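Long-range contact in uncharacterized protein (Bacteroides eggerthii, PDB 4FTD), which is of unknown function but joins an immunoglobulin-like domain to a six-bladed beta-propeller and may take part in carbohydrate metabolism: residues A[312-320]-A[332-342]. Numbering follows the deposited sequence.
Sequences LWSGIRVPV and KSKIAGEAVAP
Val320 and Ser333 illustrate how a chain leaving the edge of one beta-sheet can stay bonded to it before crossing to the next. Four direct hydrogen bonds join the segments, three of them around Val320. Val320 N donates to Ile335 O (2.9 Å). Val320 O accepts from both the backbone N and the hydroxyl of Ser333, with OG at 2.8 Å. The hydroxyl approaches tilted 21° from the carbonyl plane. With OG between its own backbone N and carbonyl carbon (chi1 82°), Ser333 also accepts from Ile335 N, closing an ST turn. Replacing Ser333 by an alanine removes both bonds of the hydroxyl, and the turn, with Ile335 N stripped of that acceptor and Val320 O reduced to one donor from this segment, is likely to be freer to shift. In the fourth bond, farther along, Ser314 OG donates to Ala339 O (2.7 Å) from above the carbonyl plane.

Two waters extend the polar seam: one links Ile316 O to Glu338 N, the other lies beside Val318 O and Ala339 O.

Apolar packing fills the buried side. CG2 of Val320 lies 3.8 Å from CG2 of Ile335, the two side chains running side by side, and also meets Pro342 CB. Leu312 passes Pro342 in the opposite sense, with CB 4.0 Å from the ring's CG.

At the partly exposed end a methyl meets a charged group instead: Ile316 CG2 lies 3.8 Å from the carboxylate carbon CD of Glu338, whose OE2 and OE1 are bonded to Ser364 OG and Gln360 N.

Strands 311-315 and 318-323 form the central hairpin of a four-stranded antiparallel sheet, and 332-342 carries the chain from its outer strand into the adjoining sheet, a blade-to-blade connection characteristic of the beta-propeller.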
ATOM      1  N   LEU A 312       1.743  -4.561 -13.919  1.00 49.50           N
ATOM      2  CA  LEU A 312       2.228  -3.200 -13.962  1.00 43.73           C
ATOM      3  C   LEU A 312       3.741  -3.296 -14.116  1.00 45.06           C
ATOM      4  O   LEU A 312       4.400  -4.009 -13.400  1.00 43.57           O
ATOM      5  CB  LEU A 312       1.833  -2.406 -12.733  1.00 45.03           C
ATOM      6  CG  LEU A 312       0.371  -2.088 -12.476  1.00 49.20           C
ATOM      7  CD1 LEU A 312       0.327  -1.215 -11.225  1.00 44.39           C
ATOM      8  CD2 LEU A 312      -0.252  -1.374 -13.683  1.00 46.66           C
ATOM      9  N   TRP A 313       4.270  -2.597 -15.110  1.00 45.48           N
ATOM     10  CA  TRP A 313       5.689  -2.515 -15.353  1.00 44.53           C
ATOM     11  C   TRP A 313       6.129  -1.083 -15.128  1.00 45.23           C
ATOM     12  O   TRP A 313       5.477  -0.155 -15.583  1.00 42.00           O
ATOM     13  CB  TRP A 313       5.962  -2.897 -16.800  1.00 45.42           C
ATOM     14  CG  TRP A 313       7.364  -2.709 -17.304  1.00 44.36           C
ATOM     15  CD1 TRP A 313       8.531  -2.871 -16.599  1.00 43.23           C
ATOM     16  CD2 TRP A 313       7.754  -2.423 -18.641  1.00 46.88           C
ATOM     17  NE1 TRP A 313       9.610  -2.660 -17.399  1.00 44.98           N
ATOM     18  CE2 TRP A 313       9.170  -2.412 -18.671  1.00 42.64           C
ATOM     19  CE3 TRP A 313       7.049  -2.159 -19.825  1.00 49.08           C
ATOM     20  CZ2 TRP A 313       9.897  -2.137 -19.823  1.00 46.33           C
ATOM     21  CZ3 TRP A 313       7.779  -1.888 -20.996  1.00 52.71           C
ATOM     22  CH2 TRP A 313       9.189  -1.885 -20.983  1.00 54.41           C
ATOM     23  N   SER A 314       7.205  -0.912 -14.377  1.00 42.79           N
ATOM     24  CA  SER A 314       7.864   0.369 -14.278  1.00 46.21           C
ATOM     25  C   SER A 314       9.368   0.206 -14.097  1.00 44.61           C
ATOM     26  O   SER A 314       9.891  -0.909 -13.805  1.00 43.38           O
ATOM     27  CB  SER A 314       7.256   1.261 -13.183  1.00 44.38           C
ATOM     28  OG  SER A 314       7.751   0.930 -11.889  1.00 39.61           O
ATOM     29  N   GLY A 315      10.047   1.339 -14.302  1.00 47.76           N
ATOM     30  CA  GLY A 315      11.499   1.451 -14.208  1.00 45.27           C
ATOM     31  C   GLY A 315      11.908   2.908 -14.013  1.00 40.84           C
ATOM     32  O   GLY A 315      11.054   3.811 -13.886  1.00 44.96           O
ATOM     33  N   ILE A 316      13.206   3.143 -14.020  1.00 44.79           N
ATOM     34  CA  ILE A 316      13.758   4.456 -13.730  1.00 44.71           C
ATOM     35  C   ILE A 316      13.201   5.525 -14.648  1.00 50.21           C
ATOM     36  O   ILE A 316      12.777   6.578 -14.173  1.00 50.77           O
ATOM     37  CB  ILE A 316      15.316   4.442 -13.668  1.00 47.94           C
ATOM     38  CG1 ILE A 316      15.805   3.470 -12.565  1.00 43.73           C
ATOM     39  CG2 ILE A 316      15.854   5.827 -13.388  1.00 41.12           C
ATOM     40  CD1 ILE A 316      15.280   3.736 -11.155  1.00 43.04           C
ATOM     41  N   ARG A 317      13.179   5.239 -15.938  1.00 46.83           N
ATOM     42  CA  ARG A 317      12.597   6.150 -16.938  1.00 49.42           C
ATOM     43  C   ARG A 317      11.422   5.508 -17.697  1.00 49.37           C
ATOM     44  O   ARG A 317      11.177   5.828 -18.866  1.00 53.11           O
ATOM     45  CB  ARG A 317      13.683   6.647 -17.912  1.00 52.64           C
ATOM     46  CG  ARG A 317      14.734   7.527 -17.242  1.00 54.16           C
ATOM     47  CD  ARG A 317      15.771   7.996 -18.250  1.00 52.85           C
ATOM     48  NE  ARG A 317      16.539   6.889 -18.805  1.00 49.87           N
ATOM     49  CZ  ARG A 317      17.513   6.223 -18.166  1.00 53.45           C
ATOM     50  NH1 ARG A 317      17.875   6.521 -16.919  1.00 52.57           N
ATOM     51  NH2 ARG A 317      18.125   5.234 -18.770  1.00 50.83           N
ATOM     52  N   VAL A 318      10.713   4.596 -17.031  1.00 52.80           N
ATOM     53  CA  VAL A 318       9.489   3.984 -17.538  1.00 50.10           C
ATOM     54  C   VAL A 318       8.401   4.250 -16.482  1.00 47.09           C
ATOM     55  O   VAL A 318       8.413   3.636 -15.389  1.00 46.48           O
ATOM     56  CB  VAL A 318       9.607   2.462 -17.831  1.00 45.73           C
ATOM     57  CG1 VAL A 318       8.234   1.918 -18.253  1.00 49.94           C
ATOM     58  CG2 VAL A 318      10.662   2.175 -18.936  1.00 42.87           C
ATOM     59  N   PRO A 319       7.474   5.186 -16.773  1.00 51.25           N
ATOM     60  CA  PRO A 319       6.318   5.384 -15.887  1.00 49.94           C
ATOM     61  C   PRO A 319       5.540   4.088 -15.728  1.00 48.31           C
ATOM     62  O   PRO A 319       5.610   3.244 -16.614  1.00 50.54           O
ATOM     63  CB  PRO A 319       5.442   6.394 -16.646  1.00 53.48           C
ATOM     64  CG  PRO A 319       6.300   6.974 -17.689  1.00 63.72           C
ATOM     65  CD  PRO A 319       7.359   5.972 -18.009  1.00 52.77           C
ATOM     66  N   VAL A 320       4.799   3.970 -14.625  1.00 49.18           N
ATOM     67  CA  VAL A 320       3.942   2.821 -14.313  1.00 49.10           C
ATOM     68  C   VAL A 320       3.003   2.591 -15.510  1.00 47.72           C
ATOM     69  O   VAL A 320       2.229   3.474 -15.900  1.00 52.63           O
ATOM     70  CB  VAL A 320       3.168   3.034 -12.986  1.00 48.07           C
ATOM     71  CG1 VAL A 320       2.156   1.927 -12.756  1.00 45.73           C
ATOM     72  CG2 VAL A 320       4.146   3.102 -11.806  1.00 44.52           C
ATOM     73  N   LYS A 332       0.059   3.577 -20.585  1.00 57.60           N
ATOM     74  CA  LYS A 332       1.139   4.265 -19.902  1.00 59.35           C
ATOM     75  C   LYS A 332       0.540   5.350 -19.029  1.00 58.39           C
ATOM     76  O   LYS A 332      -0.102   6.224 -19.533  1.00 59.60           O
ATOM     77  CB  LYS A 332       2.118   4.877 -20.911  1.00 61.23           C
ATOM     78  CG  LYS A 332       3.378   5.411 -20.261  1.00 64.61           C
ATOM     79  CD  LYS A 332       4.446   5.836 -21.249  1.00 66.69           C
ATOM     80  CE  LYS A 332       4.187   7.209 -21.812  1.00 80.47           C
ATOM     81  NZ  LYS A 332       5.477   7.787 -22.264  1.00 91.67           N
ATOM     82  N   SER A 333       0.728   5.291 -17.715  1.00 56.62           N
ATOM     83  CA  SER A 333       0.200   6.320 -16.800  1.00 58.01           C
ATOM     84  C   SER A 333       1.201   7.452 -16.601  1.00 60.59           C
ATOM     85  O   SER A 333       2.316   7.432 -17.153  1.00 61.82           O
ATOM     86  CB  SER A 333      -0.169   5.711 -15.444  1.00 55.05           C
ATOM     87  OG  SER A 333       0.967   5.565 -14.601  1.00 55.63           O
ATOM     88  N   LYS A 334       0.809   8.420 -15.779  1.00 60.38           N
ATOM     89  CA  LYS A 334       1.666   9.553 -15.424  1.00 61.06           C
ATOM     90  C   LYS A 334       2.446   9.320 -14.129  1.00 63.71           C
ATOM     91  O   LYS A 334       3.232  10.172 -13.759  1.00 61.79           O
ATOM     92  CB  LYS A 334       0.834  10.839 -15.290  1.00 62.08           C
ATOM     93  CG  LYS A 334       0.226  11.294 -16.588  1.00 72.15           C
ATOM     94  CD  LYS A 334      -0.797  12.408 -16.353  1.00 78.53           C
ATOM     95  CE  LYS A 334      -1.296  13.030 -17.647  1.00 84.20           C
ATOM     96  NZ  LYS A 334      -2.430  13.950 -17.356  1.00 84.44           N
ATOM     97  N   ILE A 335       2.239   8.190 -13.445  1.00 55.15           N
ATOM     98  CA  ILE A 335       2.986   7.881 -12.214  1.00 53.55           C
ATOM     99  C   ILE A 335       4.427   7.500 -12.607  1.00 52.35           C
ATOM    100  O   ILE A 335       4.640   6.472 -13.208  1.00 53.82           O
ATOM    101  CB  ILE A 335       2.286   6.786 -11.391  1.00 52.55           C
ATOM    102  CG1 ILE A 335       0.905   7.308 -10.943  1.00 56.39           C
ATOM    103  CG2 ILE A 335       3.123   6.401 -10.169  1.00 51.59           C
ATOM    104  CD1 ILE A 335      -0.041   6.265 -10.408  1.00 50.47           C
ATOM    105  N   ALA A 336       5.386   8.368 -12.275  1.00 53.85           N
ATOM    106  CA  ALA A 336       6.792   8.254 -12.686  1.00 54.11           C
ATOM    107  C   ALA A 336       7.659   8.603 -11.478  1.00 51.48           C
ATOM    108  O   ALA A 336       7.477   8.012 -10.427  1.00 47.30           O
ATOM    109  CB  ALA A 336       7.081   9.188 -13.870  1.00 47.59           C
ATOM    110  N   GLY A 337       8.597   9.534 -11.601  1.00 48.50           N
ATOM    111  CA  GLY A 337       9.499   9.879 -10.474  1.00 53.43           C
ATOM    112  C   GLY A 337      10.399   8.740  -9.961  1.00 48.03           C
ATOM    113  O   GLY A 337      10.807   8.735  -8.779  1.00 49.15           O
ATOM    114  N   GLU A 338      10.725   7.802 -10.862  1.00 44.28           N
ATOM    115  CA  GLU A 338      11.532   6.615 -10.610  1.00 43.80           C
ATOM    116  C   GLU A 338      10.845   5.600  -9.681  1.00 44.02           C
ATOM    117  O   GLU A 338      11.540   4.832  -9.005  1.00 41.41           O
ATOM    118  CB  GLU A 338      12.942   6.954 -10.070  1.00 48.16           C
ATOM    119  CG  GLU A 338      13.690   8.021 -10.894  1.00 49.75           C
ATOM    120  CD  GLU A 338      15.159   8.136 -10.496  1.00 51.54           C
ATOM    121  OE1 GLU A 338      15.705   7.238  -9.803  1.00 46.88           O
ATOM    122  OE2 GLU A 338      15.773   9.145 -10.876  1.00 47.58           O
ATOM    123  N   ALA A 339       9.499   5.616  -9.671  1.00 44.10           N
ATOM    124  CA  ALA A 339       8.680   4.629  -8.991  1.00 44.50           C
ATOM    125  C   ALA A 339       8.973   3.267  -9.616  1.00 51.58           C
ATOM    126  O   ALA A 339       8.905   3.075 -10.829  1.00 42.36           O
ATOM    127  CB  ALA A 339       7.200   4.949  -9.102  1.00 46.26           C
ATOM    128  N   VAL A 340       9.352   2.349  -8.755  1.00 40.65           N
ATOM    129  CA  VAL A 340       9.621   0.971  -9.095  1.00 41.24           C
ATOM    130  C   VAL A 340       8.847   0.075  -8.106  1.00 40.41           C
ATOM    131  O   VAL A 340       8.137   0.556  -7.222  1.00 40.24           O
ATOM    132  CB  VAL A 340      11.158   0.645  -9.129  1.00 39.49           C
ATOM    133  CG1 VAL A 340      11.868   1.509 -10.195  1.00 40.55           C
ATOM    134  CG2 VAL A 340      11.838   0.808  -7.776  1.00 37.56           C
ATOM    135  N   ALA A 341       8.907  -1.226  -8.342  1.00 38.61           N
ATOM    136  CA  ALA A 341       8.148  -2.227  -7.580  1.00 44.71           C
ATOM    137  C   ALA A 341       6.630  -1.887  -7.408  1.00 46.09           C
ATOM    138  O   ALA A 341       6.123  -1.905  -6.309  1.00 40.96           O
ATOM    139  CB  ALA A 341       8.830  -2.460  -6.231  1.00 34.58           C
ATOM    140  N   PRO A 342       5.913  -1.591  -8.512  1.00 41.54           N
ATOM    141  CA  PRO A 342       4.489  -1.172  -8.453  1.00 46.01           C
ATOM    142  C   PRO A 342       3.529  -2.302  -8.087  1.00 43.83           C
ATOM    143  O   PRO A 342       3.375  -3.263  -8.869  1.00 46.19           O
ATOM    144  CB  PRO A 342       4.208  -0.672  -9.891  1.00 42.46           C
ATOM    145  CG  PRO A 342       5.163  -1.445 -10.727  1.00 39.59           C
ATOM    146  CD  PRO A 342       6.378  -1.689  -9.896  1.00 42.65           C
TER
HETATM  147  O   HOH W   1      10.010   6.900 -13.525  1.00 44.00           O
HETATM  148  O   HOH W   2       8.400   5.011 -12.790  1.00 45.60           O